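PDB 5UYT: Ice-binding protein from Flavobacteriaceae bacterium, which probably binds ice and limits crystal growth, giving antifreeze activity through two tandem right-handed beta-solenoid domains. Local coordinates for residues A[323-328]-A[353-358]; A[45-50]-A[291-296]. One frame throughout, in Å; residues are numbered along the deposited sequence. Where two conformers were deposited one is given.

Contact 1: residues A[323-328]-A[353-358]; sequences KVTLDA and ELINGA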
ATOM      1  N   LYS A 323       1.939  -8.753   9.107  1.00 16.92           N
ATOM      2  CA  LYS A 323       0.820  -8.370   8.265  1.00 16.13           C
ATOM      3  C   LYS A 323       1.192  -7.495   7.079  1.00 16.48           C
ATOM      4  O   LYS A 323       1.981  -6.543   7.227  1.00 16.70           O
ATOM      5  CB  LYS A 323      -0.179  -7.579   9.121  1.00 17.26           C
ATOM      6  CG  LYS A 323      -1.422  -7.116   8.328  1.00 18.47           C
ATOM      7  CD  LYS A 323      -2.549  -6.532   9.168  1.00 20.47           C
ATOM      8  CE  LYS A 323      -2.126  -5.314   9.956  1.00 22.81           C
ATOM      9  NZ  LYS A 323      -3.302  -4.686  10.659  1.00 25.03           N
ATOM     10  N   VAL A 324       0.584  -7.805   5.933  1.00 15.51           N
ATOM     11  CA  VAL A 324       0.495  -6.863   4.811  0.50 15.30           C
ATOM     12  C   VAL A 324      -0.995  -6.607   4.549  1.00 15.62           C
ATOM     13  O   VAL A 324      -1.793  -7.540   4.578  1.00 15.03           O
ATOM     14  CB  VAL A 324       1.248  -7.385   3.551  0.50 14.42           C
ATOM     15  CG1 VAL A 324       0.649  -8.696   3.025  0.50 12.59           C
ATOM     16  CG2 VAL A 324       1.313  -6.312   2.458  0.50 14.49           C
ATOM     17  N   THR A 325      -1.345  -5.341   4.277  1.00 16.20           N
ATOM     18  CA  THR A 325      -2.721  -4.959   3.999  1.00 16.27           C
ATOM     19  C   THR A 325      -2.848  -4.435   2.583  1.00 16.99           C
ATOM     20  O   THR A 325      -1.941  -3.710   2.084  1.00 17.16           O
ATOM     21  CB  THR A 325      -3.168  -3.878   4.990  1.00 17.09           C
ATOM     22  OG1 THR A 325      -3.113  -4.392   6.328  1.00 17.10           O
ATOM     23  CG2 THR A 325      -4.600  -3.378   4.661  1.00 17.71           C
ATOM     24  N   LEU A 326      -3.934  -4.850   1.922  1.00 16.69           N
ATOM     25  CA  LEU A 326      -4.256  -4.408   0.565  1.00 17.06           C
ATOM     26  C   LEU A 326      -5.469  -3.490   0.628  1.00 17.47           C
ATOM     27  O   LEU A 326      -6.534  -3.889   1.067  1.00 17.60           O
ATOM     28  CB  LEU A 326      -4.479  -5.635  -0.353  1.00 17.13           C
ATOM     29  CG  LEU A 326      -3.290  -6.623  -0.265  1.00 17.44           C
ATOM     30  CD1 LEU A 326      -3.661  -7.849  -1.105  1.00 17.51           C
ATOM     31  CD2 LEU A 326      -1.974  -5.985  -0.782  1.00 17.10           C
ATOM     32  N   ASP A 327      -5.285  -2.241   0.175  1.00 17.43           N
ATOM     33  CA  ASP A 327      -6.254  -1.172   0.386  1.00 18.32           C
ATOM     34  C   ASP A 327      -6.772  -0.787  -0.991  1.00 18.08           C
ATOM     35  O   ASP A 327      -6.035  -0.191  -1.800  1.00 17.50           O
ATOM     36  CB  ASP A 327      -5.506   0.014   1.043  1.00 19.32           C
ATOM     37  CG  ASP A 327      -6.352   1.264   1.212  1.00 21.39           C
ATOM     38  OD1 ASP A 327      -7.542   1.279   0.836  1.00 21.07           O
ATOM     39  OD2 ASP A 327      -5.774   2.281   1.729  1.00 21.65           O
ATOM     40  N   ALA A 328      -8.036  -1.106  -1.264  1.00 17.64           N
ATOM     41  CA  ALA A 328      -8.651  -0.782  -2.554  1.00 17.94           C
ATOM     42  C   ALA A 328      -9.154   0.652  -2.672  1.00 19.05           C
ATOM     43  O   ALA A 328      -9.630   1.036  -3.726  1.00 19.94           O
ATOM     44  CB  ALA A 328      -9.776  -1.778  -2.883  1.00 17.82           C
ATOM     45  N   GLU A 353      -4.345  -8.832   4.874  1.00 16.42           N
ATOM     46  CA  GLU A 353      -5.644  -8.277   5.193  1.00 16.95           C
ATOM     47  C   GLU A 353      -6.112  -7.346   4.089  1.00 17.23           C
ATOM     48  O   GLU A 353      -5.292  -6.792   3.361  1.00 17.04           O
ATOM     49  CB  GLU A 353      -5.603  -7.558   6.561  1.00 20.20           C
ATOM     50  CG  GLU A 353      -5.163  -8.525   7.672  1.00 22.92           C
ATOM     51  CD  GLU A 353      -6.161  -9.633   8.024  1.00 28.35           C
ATOM     52  OE1 GLU A 353      -7.358  -9.521   7.653  1.00 30.83           O
ATOM     53  OE2 GLU A 353      -5.746 -10.626   8.723  1.00 29.48           O
ATOM     54  N   LEU A 354      -7.427  -7.232   3.957  1.00 16.76           N
ATOM     55  CA  LEU A 354      -8.033  -6.464   2.874  1.00 17.84           C
ATOM     56  C   LEU A 354      -8.884  -5.369   3.496  1.00 18.00           C
ATOM     57  O   LEU A 354      -9.686  -5.633   4.435  1.00 18.38           O
ATOM     58  CB  LEU A 354      -8.916  -7.394   2.022  1.00 18.18           C
ATOM     59  CG  LEU A 354      -8.193  -8.642   1.483  1.00 18.27           C
ATOM     60  CD1 LEU A 354      -9.125  -9.529   0.657  1.00 19.23           C
ATOM     61  CD2 LEU A 354      -6.988  -8.302   0.630  1.00 18.12           C
ATOM     62  N   ILE A 355      -8.722  -4.143   2.999  1.00 17.95           N
ATOM     63  CA  ILE A 355      -9.511  -3.021   3.501  1.00 18.64           C
ATOM     64  C   ILE A 355     -10.092  -2.176   2.383  1.00 19.00           C
ATOM     65  O   ILE A 355      -9.630  -2.231   1.242  1.00 18.61           O
ATOM     66  CB  ILE A 355      -8.743  -2.094   4.493  1.00 19.23           C
ATOM     67  CG1 ILE A 355      -7.608  -1.310   3.788  1.00 19.12           C
ATOM     68  CG2 ILE A 355      -8.204  -2.899   5.670  1.00 19.00           C
ATOM     69  CD1 ILE A 355      -6.964  -0.244   4.677  1.00 19.68           C
ATOM     70  N   ASN A 356     -11.117  -1.400   2.734  1.00 19.65           N
ATOM     71  CA  ASN A 356     -11.697  -0.373   1.852  1.00 20.61           C
ATOM     72  C   ASN A 356     -12.158  -0.975   0.510  1.00 20.29           C
ATOM     73  O   ASN A 356     -11.947  -0.395  -0.552  1.00 20.17           O
ATOM     74  CB  ASN A 356     -10.718   0.792   1.646  1.00 20.83           C
ATOM     75  CG  ASN A 356     -10.398   1.511   2.958  1.00 22.11           C
ATOM     76  OD1 ASN A 356     -11.240   1.560   3.853  1.00 23.01           O
ATOM     77  ND2 ASN A 356      -9.183   2.059   3.075  1.00 20.83           N
ATOM     78  N   GLY A 357     -12.774  -2.160   0.607  1.00 20.31           N
ATOM     79  CA  GLY A 357     -13.429  -2.754  -0.548  1.00 20.37           C
ATOM     80  C   GLY A 357     -12.635  -3.831  -1.271  1.00 19.93           C
ATOM     81  O   GLY A 357     -13.203  -4.514  -2.168  1.00 19.85           O
ATOM     82  N   ALA A 358     -11.349  -3.987  -0.899  1.00 18.72           N
ATOM     83  CA  ALA A 358     -10.472  -4.987  -1.554  1.00 18.45           C
ATOM     84  C   ALA A 358     -11.066  -6.389  -1.301  1.00 18.13           C
ATOM     85  O   ALA A 358     -11.530  -6.704  -0.175  1.00 17.97           O
ATOM     86  CB  ALA A 358      -9.041  -4.911  -1.016  1.00 17.55           C
TER

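Contact 2: residues A[45-50]-A[291-296]; sequences NVDGVM and TDIELL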
ATOM      1  N   ASN A  45      10.441  -0.405   2.694  1.00 21.38           N
ATOM      2  CA  ASN A  45       9.440  -0.548   1.627  1.00 20.85           C
ATOM      3  C   ASN A  45       8.477   0.629   1.628  1.00 20.92           C
ATOM      4  O   ASN A  45       7.897   0.957   2.672  1.00 21.31           O
ATOM      5  CB  ASN A  45       8.689  -1.893   1.764  1.00 20.32           C
ATOM      6  CG  ASN A  45       9.569  -3.070   1.430  1.00 20.95           C
ATOM      7  OD1 ASN A  45      10.268  -3.061   0.407  1.00 21.35           O
ATOM      8  ND2 ASN A  45       9.538  -4.103   2.269  1.00 20.51           N
ATOM      9  N   VAL A  46       8.378   1.288   0.471  1.00 20.01           N
ATOM     10  CA  VAL A  46       7.508   2.448   0.267  1.00 19.92           C
ATOM     11  C   VAL A  46       6.444   2.106  -0.760  1.00 19.82           C
ATOM     12  O   VAL A  46       6.767   1.522  -1.784  1.00 21.02           O
ATOM     13  CB  VAL A  46       8.343   3.664  -0.201  1.00 20.37           C
ATOM     14  CG1 VAL A  46       7.440   4.779  -0.728  1.00 20.77           C
ATOM     15  CG2 VAL A  46       9.157   4.195   0.977  1.00 20.92           C
ATOM     16  N   ASP A  47       5.169   2.384  -0.463  1.00 19.26           N
ATOM     17  CA  ASP A  47       4.142   2.228  -1.490  1.00 19.14           C
ATOM     18  C   ASP A  47       4.162   3.456  -2.392  1.00 19.80           C
ATOM     19  O   ASP A  47       3.288   4.329  -2.305  1.00 19.97           O
ATOM     20  CB  ASP A  47       2.728   2.022  -0.895  1.00 19.28           C
ATOM     21  CG  ASP A  47       1.698   1.750  -1.966  1.00 19.58           C
ATOM     22  OD1 ASP A  47       2.126   1.413  -3.089  1.00 19.85           O
ATOM     23  OD2 ASP A  47       0.464   1.848  -1.717  1.00 19.79           O
ATOM     24  N   GLY A  48       5.137   3.481  -3.293  1.00 20.29           N
ATOM     25  CA  GLY A  48       5.395   4.635  -4.148  1.00 21.53           C
ATOM     26  C   GLY A  48       6.762   4.432  -4.772  1.00 22.64           C
ATOM     27  O   GLY A  48       7.494   3.495  -4.403  1.00 22.99           O
ATOM     28  N   VAL A  49       7.104   5.300  -5.720  1.00 22.77           N
ATOM     29  CA  VAL A  49       8.395   5.183  -6.413  1.00 23.92           C
ATOM     30  C   VAL A  49       9.407   6.082  -5.743  1.00 24.53           C
ATOM     31  O   VAL A  49       9.099   7.255  -5.391  1.00 24.33           O
ATOM     32  CB  VAL A  49       8.251   5.551  -7.907  1.00 24.81           C
ATOM     33  CG1 VAL A  49       9.591   5.472  -8.651  1.00 25.63           C
ATOM     34  CG2 VAL A  49       7.177   4.668  -8.541  1.00 24.76           C
ATOM     35  N   MET A  50      10.616   5.551  -5.557  1.00 25.08           N
ATOM     36  CA  MET A  50      11.747   6.379  -5.099  1.00 26.00           C
ATOM     37  C   MET A  50      12.272   7.173  -6.290  1.00 27.51           C
ATOM     38  O   MET A  50      12.913   6.600  -7.173  1.00 28.75           O
ATOM     39  CB  MET A  50      12.847   5.493  -4.463  1.00 26.62           C
ATOM     40  CG  MET A  50      12.328   4.571  -3.346  1.00 25.82           C
ATOM     41  SD  MET A  50      11.428   5.409  -2.018  1.00 25.64           S
ATOM     42  CE  MET A  50      12.730   6.430  -1.309  1.00 26.27           C
ATOM     43  N   THR A 291       5.773  -3.507 -14.242  1.00 25.96           N
ATOM     44  CA  THR A 291       5.859  -3.157 -12.815  1.00 25.60           C
ATOM     45  C   THR A 291       5.495  -1.681 -12.639  1.00 25.59           C
ATOM     46  O   THR A 291       6.018  -0.834 -13.371  1.00 25.32           O
ATOM     47  CB  THR A 291       7.306  -3.351 -12.323  1.00 26.54           C
ATOM     48  OG1 THR A 291       7.598  -4.746 -12.360  1.00 27.00           O
ATOM     49  CG2 THR A 291       7.500  -2.837 -10.885  1.00 25.36           C
ATOM     50  N   ASP A 292       4.583  -1.386 -11.715  1.00 23.84           N
ATOM     51  CA  ASP A 292       4.299   0.015 -11.342  1.00 24.17           C
ATOM     52  C   ASP A 292       5.262   0.488 -10.256  1.00 23.35           C
ATOM     53  O   ASP A 292       5.794   1.596 -10.311  1.00 23.54           O
ATOM     54  CB  ASP A 292       2.877   0.117 -10.774  1.00 23.96           C
ATOM     55  CG  ASP A 292       1.833  -0.152 -11.806  1.00 24.88           C
ATOM     56  OD1 ASP A 292       2.000   0.318 -12.953  1.00 25.25           O
ATOM     57  OD2 ASP A 292       0.842  -0.826 -11.494  1.00 23.91           O
ATOM     58  N   ILE A 293       5.448  -0.347  -9.240  1.00 22.41           N
ATOM     59  CA  ILE A 293       6.191   0.061  -8.024  1.00 22.00           C
ATOM     60  C   ILE A 293       7.031  -1.117  -7.603  1.00 21.42           C
ATOM     61  O   ILE A 293       6.506  -2.232  -7.460  1.00 21.09           O
ATOM     62  CB  ILE A 293       5.257   0.452  -6.846  1.00 20.69           C
ATOM     63  CG1 ILE A 293       4.495   1.768  -7.145  1.00 20.97           C
ATOM     64  CG2 ILE A 293       6.037   0.544  -5.508  1.00 20.32           C
ATOM     65  CD1 ILE A 293       3.337   2.011  -6.175  1.00 20.62           C
ATOM     66  N   GLU A 294       8.332  -0.883  -7.415  1.00 22.00           N
ATOM     67  CA  GLU A 294       9.179  -1.951  -6.861  1.00 22.07           C
ATOM     68  C   GLU A 294       9.336  -1.756  -5.358  1.00 21.29           C
ATOM     69  O   GLU A 294       9.712  -0.657  -4.896  1.00 22.37           O
ATOM     70  CB  GLU A 294      10.568  -2.028  -7.519  1.00 23.50           C
ATOM     71  CG  GLU A 294      11.442  -3.146  -6.910  1.00 23.25           C
ATOM     72  CD  GLU A 294      12.836  -3.254  -7.521  1.00 24.68           C
ATOM     73  OE1 GLU A 294      13.142  -2.513  -8.493  1.00 25.88           O
ATOM     74  OE2 GLU A 294      13.644  -4.068  -7.015  1.00 24.34           O
ATOM     75  N   LEU A 295       9.061  -2.813  -4.618  1.00 20.04           N
ATOM     76  CA  LEU A 295       9.227  -2.820  -3.157  1.00 19.66           C
ATOM     77  C   LEU A 295      10.644  -3.281  -2.933  1.00 20.06           C
ATOM     78  O   LEU A 295      10.989  -4.442  -3.200  1.00 19.56           O
ATOM     79  CB  LEU A 295       8.176  -3.739  -2.460  1.00 18.62           C
ATOM     80  CG  LEU A 295       6.706  -3.371  -2.720  1.00 18.33           C
ATOM     81  CD1 LEU A 295       5.731  -4.375  -2.156  1.00 17.40           C
ATOM     82  CD2 LEU A 295       6.355  -1.969  -2.185  1.00 18.93           C
ATOM     83  N   LEU A 296      11.489  -2.347  -2.478  1.00 20.31           N
ATOM     84  CA  LEU A 296      12.934  -2.550  -2.573  1.00 21.60           C
ATOM     85  C   LEU A 296      13.571  -3.494  -1.550  1.00 21.75           C
ATOM     86  O   LEU A 296      14.772  -3.834  -1.681  1.00 22.99           O
ATOM     87  CB  LEU A 296      13.620  -1.187  -2.550  1.00 22.58           C
ATOM     88  CG  LEU A 296      13.325  -0.367  -3.806  1.00 23.39           C
ATOM     89  CD1 LEU A 296      13.823   1.055  -3.597  1.00 24.35           C
ATOM     90  CD2 LEU A 296      13.977  -0.953  -5.059  1.00 24.10           C
TER
HETATM   91  O   HOH W   1      10.393   0.499  -1.541  1.00 19.14           O
HETATM   92  O   HOH W   2       9.769   1.853  -3.967  1.00 25.46           O

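Contact 1: residues A[323-328]-A[353-358]
Glu353 lies beside Thr325 in a parallel strand pair, 323-327 with 353-355. Glu353 N donates to Val324 O at 2.9 Å and Glu353 O accepts from Leu326 N at 2.8 Å, both on strand 323-327. Glu353 CG packs on Lys323 CD at 3.6 Å, the chains crossing at about a right angle. The Glu353 chain bends at chi2 (-69°); its carboxylate is near the Lys323 charge without contact. Its OE1 has a weak, long ion pair with Lys380.

Ile355 shares this face. Its CG1 lies 3.7 Å from Asp327 CB, and its CG2 packs near Thr325 CG2.

Leu326 and Leu354 run side by side on the other face, with CD1 of Leu326 3.8 Å from CD2 of Leu354. Phe336 of strand 336-340, in another sheet of the coil, touches Leu326, Ala328 and Ala358.

At the type I' turn 355-358, Ala328 N and Ala358 N reach Ile355 O from opposite faces of its plane. Asn356 ND2 bonds Asp327 OD1 at 2.9 Å, from above the carboxylate plane; Gln329 N also bonds this oxygen.

The chemistry is that of stacked solenoid coils: a backbone ladder, an apolar inner face, and an outer face mixing polar Thr325, Asp327 and Glu353 with apolar Ile355.

Contact 2: residues A[45-50]-A[291-296]
The amide of Asn45 and the carboxylate of Asp47 are the flat groups of segment 45-50 that meet segment 291-296. Leu295 CB stands over one face of the Asn45 amide, 3.6 Å from OD1. Leu296 N is also close to Asn45 OD1, but the angle is too poor for a hydrogen bond. That oxygen is instead bonded by Tyr297 N, the next residue along the chain. The Asp47 carboxylate meets Ile293 at OD1, which lies 3.4 Å from the CD1 methyl. The methyl comes in only modestly tilted from the carboxylate plane, not over a face. The two side chains cross at about a right angle. Tyr312 OH bonds Asp47 OD1, and Thr308 OG1 bonds OD2, so both oxygens are satisfied.

Ile293 has the most area buried here. Its chi1 of -69° leaves CG2 anti to the backbone N, and CG2 meets Gly48 O at 3.5 Å. Ile293 CG1 meets Val49 CG2 more loosely. Leu295 CD2 touches Val46 O at 3.5 Å. Met50 CG lies 3.8 Å from Leu296 CD1.

The direct contacts are van der Waals, and two waters supply the polar links. One accepts from both Val46 N and Leu296 N. The other donates to Gly48 O at 2.8 Å and to Glu294 O. Backbone groups of the two segments are thus joined without direct strand pairing.

Segment 45-50 leads into strand 50-52, and Val46 and Met50 rest on Val33 of strand 32-35. On the other side, strand 293-294 pairs with strand 311-314, where Tyr312 touches Ile293 and Leu295. The contact therefore joins the two ice-binding-like domains.

The centres of the two contacts are about 17 Å apart, and their nearest atoms are about 7 Å apart without touching. Along the chain they come in series: contact 2 closes at residue 296 before contact 1 opens at residue 323. Contact 1 lies inside the second ice-binding-like domain, in the small parallel sheet 305-307, 323-327, 351-355. Contact 2 bridges the first domain and strand 293-294 of the second, which follows helix 270-288. The second domain links them: strand 293-294 pairs with 311-314, which pairs with 336-340, and Phe336 of that strand packs against contact 1. One stacks coils within a solenoid; the other is part of where the two domains meet and probably contributes to their relative placement.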